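Local coordinates for protein transcriptional regulator, LacI family (Arthrobacter sp., PDB 4RKQ) that probably represses or regulates transcription by binding DNA as a dimer, with a sugar-like effector sensed by its periplasmic-binding-protein-like domain, at residues His47-Asp52 with Ala68-Ala73; Asp62-Leu67 with Gln86-Arg91. All blocks are in the same frame, centred on the assembly; numbering follows the deposited sequence.

Interaction 1. Residues His47-Asp52 with Ala68-Ala73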
loop_
_atom_site.group_PDB
_atom_site.type_symbol
_atom_site.label_atom_id
_atom_site.label_comp_id
_atom_site.label_asym_id
_atom_site.label_seq_id
_atom_site.Cartn_x
_atom_site.Cartn_y
_atom_site.Cartn_z
ATOM N N HIS A 47 12.724 7.296 16.527
ATOM C CA HIS A 47 12.191 5.947 16.363
ATOM C C HIS A 47 10.706 6.101 16.031
ATOM O O HIS A 47 10.049 6.972 16.619
ATOM C CB HIS A 47 12.185 5.199 17.710
ATOM C CG HIS A 47 13.521 4.965 18.344
ATOM N ND1 HIS A 47 14.478 4.143 17.795
ATOM C CD2 HIS A 47 13.995 5.333 19.560
ATOM C CE1 HIS A 47 15.514 4.070 18.608
ATOM N NE2 HIS A 47 15.250 4.785 19.686
ATOM N N VAL A 48 10.155 5.240 15.175
ATOM C CA VAL A 48 8.728 5.249 14.857
ATOM C C VAL A 48 8.206 3.803 14.892
ATOM O O VAL A 48 8.854 2.866 14.395
ATOM C CB VAL A 48 8.418 5.812 13.451
ATOM C CG1 VAL A 48 6.915 5.863 13.184
ATOM C CG2 VAL A 48 9.000 7.201 13.257
ATOM N N VAL A 49 7.050 3.627 15.496
ATOM C CA VAL A 49 6.328 2.349 15.439
ATOM C C VAL A 49 4.888 2.584 14.914
ATOM O O VAL A 49 4.210 3.559 15.289
ATOM C CB VAL A 49 6.245 1.652 16.794
ATOM C CG1 VAL A 49 7.602 1.027 17.127
ATOM C CG2 VAL A 49 5.806 2.619 17.881
ATOM N N VAL A 50 4.437 1.678 14.047
ATOM C CA VAL A 50 3.129 1.788 13.420
ATOM C C VAL A 50 2.196 0.752 14.047
ATOM O O VAL A 50 2.614 -0.396 14.221
ATOM C CB VAL A 50 3.249 1.554 11.896
ATOM C CG1 VAL A 50 1.871 1.524 11.265
ATOM C CG2 VAL A 50 4.084 2.672 11.282
ATOM N N ASP A 51 0.996 1.174 14.440
ATOM C CA ASP A 51 -0.069 0.239 14.860
ATOM C C ASP A 51 -1.208 0.346 13.811
ATOM O O ASP A 51 -1.881 1.406 13.720
ATOM C CB ASP A 51 -0.593 0.627 16.219
ATOM C CG ASP A 51 -1.647 -0.355 16.775
ATOM O OD1 ASP A 51 -2.278 -1.123 16.017
ATOM O OD2 ASP A 51 -1.859 -0.318 18.001
ATOM N N ASP A 52 -1.385 -0.741 13.044
ATOM C CA ASP A 52 -2.475 -0.899 12.093
ATOM C C ASP A 52 -3.600 -1.494 12.930
ATOM O O ASP A 52 -3.518 -2.693 13.312
ATOM C CB ASP A 52 -2.091 -1.846 10.964
ATOM C CG ASP A 52 -3.279 -2.354 10.167
ATOM O OD1 ASP A 52 -4.404 -1.823 10.297
ATOM O OD2 ASP A 52 -3.084 -3.352 9.440
ATOM N N ALA A 68 0.931 4.364 23.709
ATOM C CA ALA A 68 1.246 5.395 24.702
ATOM C C ALA A 68 2.502 5.121 25.536
ATOM O O ALA A 68 3.438 5.965 25.538
ATOM C CB ALA A 68 0.076 5.705 25.614
ATOM N N PRO A 69 2.568 3.964 26.201
ATOM C CA PRO A 69 3.753 3.749 27.064
ATOM C C PRO A 69 5.104 3.594 26.354
ATOM O O PRO A 69 6.118 3.685 27.010
ATOM C CB PRO A 69 3.459 2.425 27.789
ATOM C CG PRO A 69 2.229 1.851 27.182
ATOM C CD PRO A 69 1.644 2.799 26.202
ATOM N N GLN A 70 5.120 3.365 25.051
ATOM C CA GLN A 70 6.371 3.237 24.331
ATOM C C GLN A 70 6.671 4.407 23.414
ATOM O O GLN A 70 7.607 4.352 22.641
ATOM C CB GLN A 70 6.471 1.888 23.620
ATOM C CG GLN A 70 5.471 1.624 22.566
ATOM C CD GLN A 70 5.710 0.270 21.893
ATOM O OE1 GLN A 70 6.682 0.060 21.163
ATOM N NE2 GLN A 70 4.823 -0.659 22.153
ATOM N N VAL A 71 5.894 5.479 23.507
ATOM C CA VAL A 71 6.106 6.639 22.668
ATOM C C VAL A 71 5.984 7.912 23.460
ATOM O O VAL A 71 5.466 7.919 24.555
ATOM C CB VAL A 71 5.105 6.737 21.472
ATOM C CG1 VAL A 71 5.202 5.464 20.658
ATOM C CG2 VAL A 71 3.680 7.024 21.945
ATOM N N ASP A 72 6.472 8.988 22.858
ATOM C CA ASP A 72 6.418 10.307 23.420
ATOM C C ASP A 72 5.307 11.124 22.803
ATOM O O ASP A 72 4.990 12.212 23.286
ATOM C CB ASP A 72 7.727 11.012 23.128
ATOM C CG ASP A 72 8.902 10.336 23.781
ATOM O OD1 ASP A 72 8.772 9.867 24.935
ATOM O OD2 ASP A 72 9.931 10.206 23.098
ATOM N N ALA A 73 4.723 10.615 21.726
ATOM C CA ALA A 73 3.720 11.365 20.953
ATOM C C ALA A 73 3.094 10.415 19.967
ATOM O O ALA A 73 3.712 9.388 19.623
ATOM C CB ALA A 73 4.369 12.512 20.181
#
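Val49 in strand 47-52 faces the turn carrying Gln70 and Val71, at the corner of a beta-alpha-beta crossover. The CA atoms of Val49 and Val71 stand 8.4 Å apart, and those of Val49 and Gln70 8.9 Å, so side chains alone bridge the gap. The fold is that of a periplasmic-binding-protein-like domain. The chain leaves strand 47-52, runs through helix 60-67 and returns in strand 73-76, with strand 17-22 between the two strands. Residues 68-70 follow helix 60-67 as a 3-10 segment, with a backbone hydrogen bond of 3.2 Å from Val71 N to Ala68 O.

The closest approach is between two methyls. Val49 CG2 meets Val71 CG1 at 4.0 Å, and the two valines cross at a slant. Val71 CG1 is anti to its own carbonyl carbon (chi1 -56°), which turns this branch toward the strand. Both valines are buried, and Val49 also packs on Leu67 of helix 60-67. Neighbouring Val48 faces the other side of the sheet and packs on helix 29-43.

The turn is tied to strand 17-22 as well. Gln70 O accepts a hydrogen bond from Ser17 OG, and Asp72 OD2 one from Ser17 N. Strand 47-52 bonds to 17-22 along its backbone, while Val50 makes backbone hydrogen bonds to the second subunit. Gln70 packs on Gln70 of that subunit, so this corner reaches the dimer interface.

Gln70 completes the contact from the side of its carboxamide. With chi1 63° and chi2 178° the chain reaches toward the strand, carrying the carboxamide to Val49. The oxygen OE1 of Gln70 comes to rest 4.3 Å from Val49 CG1, the branch of Val49 not used by Val71.

Interaction 2. Residues Asp62-Leu67 with Gln86-Arg91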
loop_
_atom_site.group_PDB
_atom_site.type_symbol
_atom_site.label_atom_id
_atom_site.label_comp_id
_atom_site.label_asym_id
_atom_site.label_seq_id
_atom_site.Cartn_x
_atom_site.Cartn_y
_atom_site.Cartn_z
ATOM N N ASP A 62 -7.933 2.242 21.139
ATOM C CA ASP A 62 -7.120 1.080 21.473
ATOM C C ASP A 62 -5.662 1.240 20.953
ATOM O O ASP A 62 -4.725 0.833 21.625
ATOM C CB ASP A 62 -7.673 -0.173 20.844
ATOM C CG ASP A 62 -9.011 -0.580 21.429
ATOM O OD1 ASP A 62 -9.143 -0.562 22.664
ATOM O OD2 ASP A 62 -9.918 -0.932 20.653
ATOM N N ALA A 63 -5.518 1.819 19.766
ATOM C CA ALA A 63 -4.218 1.995 19.176
ATOM C C ALA A 63 -3.406 2.918 20.060
ATOM O O ALA A 63 -2.276 2.617 20.397
ATOM C CB ALA A 63 -4.320 2.538 17.761
ATOM N N VAL A 64 -4.014 4.002 20.500
ATOM C CA VAL A 64 -3.317 4.983 21.341
ATOM C C VAL A 64 -3.006 4.407 22.695
ATOM O O VAL A 64 -1.911 4.589 23.182
ATOM C CB VAL A 64 -4.102 6.287 21.476
ATOM C CG1 VAL A 64 -3.502 7.167 22.570
ATOM C CG2 VAL A 64 -4.115 7.020 20.144
ATOM N N GLU A 65 -3.939 3.656 23.290
ATOM C CA GLU A 65 -3.660 2.938 24.529
ATOM C C GLU A 65 -2.474 2.004 24.482
ATOM O O GLU A 65 -1.674 1.944 25.423
ATOM C CB GLU A 65 -4.903 2.156 25.016
ATOM C CG GLU A 65 -5.935 3.113 25.600
ATOM C CD GLU A 65 -7.235 2.457 26.010
ATOM O OE1 GLU A 65 -7.447 1.268 25.697
ATOM O OE2 GLU A 65 -8.053 3.163 26.631
ATOM N N HIS A 66 -2.359 1.280 23.385
ATOM C CA HIS A 66 -1.235 0.382 23.127
ATOM C C HIS A 66 0.095 1.139 22.950
ATOM O O HIS A 66 1.104 0.820 23.557
ATOM C CB HIS A 66 -1.588 -0.431 21.886
ATOM C CG HIS A 66 -0.464 -1.185 21.274
ATOM N ND1 HIS A 66 -0.302 -1.279 19.912
ATOM C CD2 HIS A 66 0.500 -1.961 21.821
ATOM C CE1 HIS A 66 0.734 -2.059 19.644
ATOM N NE2 HIS A 66 1.246 -2.472 20.785
ATOM N N LEU A 67 0.074 2.168 22.149
ATOM C CA LEU A 67 1.320 2.879 21.793
ATOM C C LEU A 67 1.854 3.749 22.937
ATOM O O LEU A 67 3.071 3.833 23.120
ATOM C CB LEU A 67 1.074 3.750 20.585
ATOM C CG LEU A 67 0.808 3.126 19.217
ATOM C CD1 LEU A 67 0.345 4.161 18.213
ATOM C CD2 LEU A 67 2.047 2.432 18.732
ATOM N N GLN A 86 -6.321 11.858 23.393
ATOM C CA GLN A 86 -5.449 12.846 24.034
ATOM C C GLN A 86 -5.554 12.741 25.547
ATOM O O GLN A 86 -4.575 12.952 26.281
ATOM C CB GLN A 86 -5.753 14.265 23.557
ATOM C CG GLN A 86 -4.798 15.321 24.111
ATOM C CD GLN A 86 -3.362 15.097 23.653
ATOM O OE1 GLN A 86 -2.974 15.462 22.538
ATOM N NE2 GLN A 86 -2.572 14.442 24.504
ATOM N N THR A 87 -6.735 12.417 26.042
ATOM C CA THR A 87 -6.884 12.184 27.498
ATOM C C THR A 87 -5.990 11.051 28.012
ATOM O O THR A 87 -5.308 11.189 29.044
ATOM C CB THR A 87 -8.381 11.978 27.875
ATOM O OG1 THR A 87 -9.079 13.160 27.505
ATOM C CG2 THR A 87 -8.568 11.726 29.355
ATOM N N VAL A 88 -5.952 9.963 27.271
ATOM C CA VAL A 88 -5.104 8.826 27.610
ATOM C C VAL A 88 -3.660 9.292 27.580
ATOM O O VAL A 88 -2.871 9.038 28.507
ATOM C CB VAL A 88 -5.336 7.676 26.595
ATOM C CG1 VAL A 88 -4.219 6.647 26.613
ATOM C CG2 VAL A 88 -6.684 6.992 26.838
ATOM N N LEU A 89 -3.303 10.019 26.523
ATOM C CA LEU A 89 -1.909 10.442 26.386
ATOM C C LEU A 89 -1.442 11.467 27.405
ATOM O O LEU A 89 -0.224 11.616 27.575
ATOM C CB LEU A 89 -1.648 10.968 24.959
ATOM C CG LEU A 89 -1.461 9.846 23.921
ATOM C CD1 LEU A 89 -1.726 10.386 22.508
ATOM C CD2 LEU A 89 -0.093 9.170 23.949
ATOM N N GLY A 90 -2.368 12.190 28.055
ATOM C CA GLY A 90 -1.961 13.202 29.036
ATOM C C GLY A 90 -1.316 14.368 28.298
ATOM O O GLY A 90 -1.896 14.891 27.386
ATOM N N ARG A 91 -0.099 14.722 28.656
ATOM C CA ARG A 91 0.658 15.815 28.002
ATOM C C ARG A 91 1.515 15.348 26.820
ATOM O O ARG A 91 2.196 16.157 26.146
ATOM C CB ARG A 91 1.546 16.519 29.049
ATOM C CG ARG A 91 0.715 17.323 30.030
ATOM C CD ARG A 91 1.526 17.767 31.210
ATOM N NE ARG A 91 2.714 18.534 30.797
ATOM C CZ ARG A 91 2.773 19.850 30.646
ATOM N NH1 ARG A 91 1.715 20.598 30.862
ATOM N NH2 ARG A 91 3.931 20.421 30.304
#
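Val64 of helix 60-67 sets one methyl against the branch carbon of Leu89 on helix 82-89, on the side of its C-H. Val64 CG1 lies 3.6 Å from Leu89 CG and 3.7 Å from Leu89 CD1. The second methyl, Leu89 CD2, is a little farther from Val64 CG1, at 4.2 Å. The two side chains cross at about a right angle, so a single methyl sits against the branch point of the leucine. Val64 CG1 is trans to the backbone N (chi1 168°), which carries it out toward helix 82-89. The CB of Leu89 does not aim straight at helix 60-67, but its branched end swings over to meet Val64.

Val88, the residue before Leu89, adds the outer part of the contact. Its CG1 touches Val64 CG1 at 4.1 Å and also meets the aliphatic part of Glu65, at CG. Val88 and Glu65 again cross nearly square. Glu65 CG, anti to the carbonyl carbon (chi1 -74°), lies beside both methyls of Val88; the extended chain beyond it takes the carboxylate onward. The carboxylate oxygen Glu65 OE2 approaches Val88 CG2 only at 4.1 Å, a van der Waals distance.

The backbones come close here, with the CA atoms of Glu65 and Val88 6.8 Å apart. The two helices are neighbours on one face of the alpha/beta sheet. Val64 also packs on Leu78, and Leu89 on Ala68. Just beyond, Gly90 leaves helical geometry with positive phi. Gln86 OE1 accepts hydrogen bonds from Leu94 N and Ala105 N, tying helix 82-89 to the chain that follows.

Val64 and Leu89 are buried, whereas Glu65 is exposed. The contact is therefore held by dispersion and the hydrophobic effect, and grades from an apolar inner part to a charged outer edge, where Glu65 lends its CG methylene and probably keeps its carboxylate hydrated.

Helix 60-67 joins the two contacts, whose centres are 10 Å apart. One side of it meets strand 47-52, where Val49 CG2 lies 3.9 Å from Leu67 CD2. Another side carries interaction 2. The turn of interaction 1 also meets helix 82-89 directly, with Ala68 CB 3.8 Å from Leu89 CD2. A polar tie adds to this: Asp51 OD2 and His66 ND1 are 2.6 Å apart, probably hydrogen-bonded. The ring of His66 stacks on His47 of the second subunit, so this layer runs on into the dimer interface. The two contacts lie about 21 and 22 Å, centre to centre, from the middle of the chain.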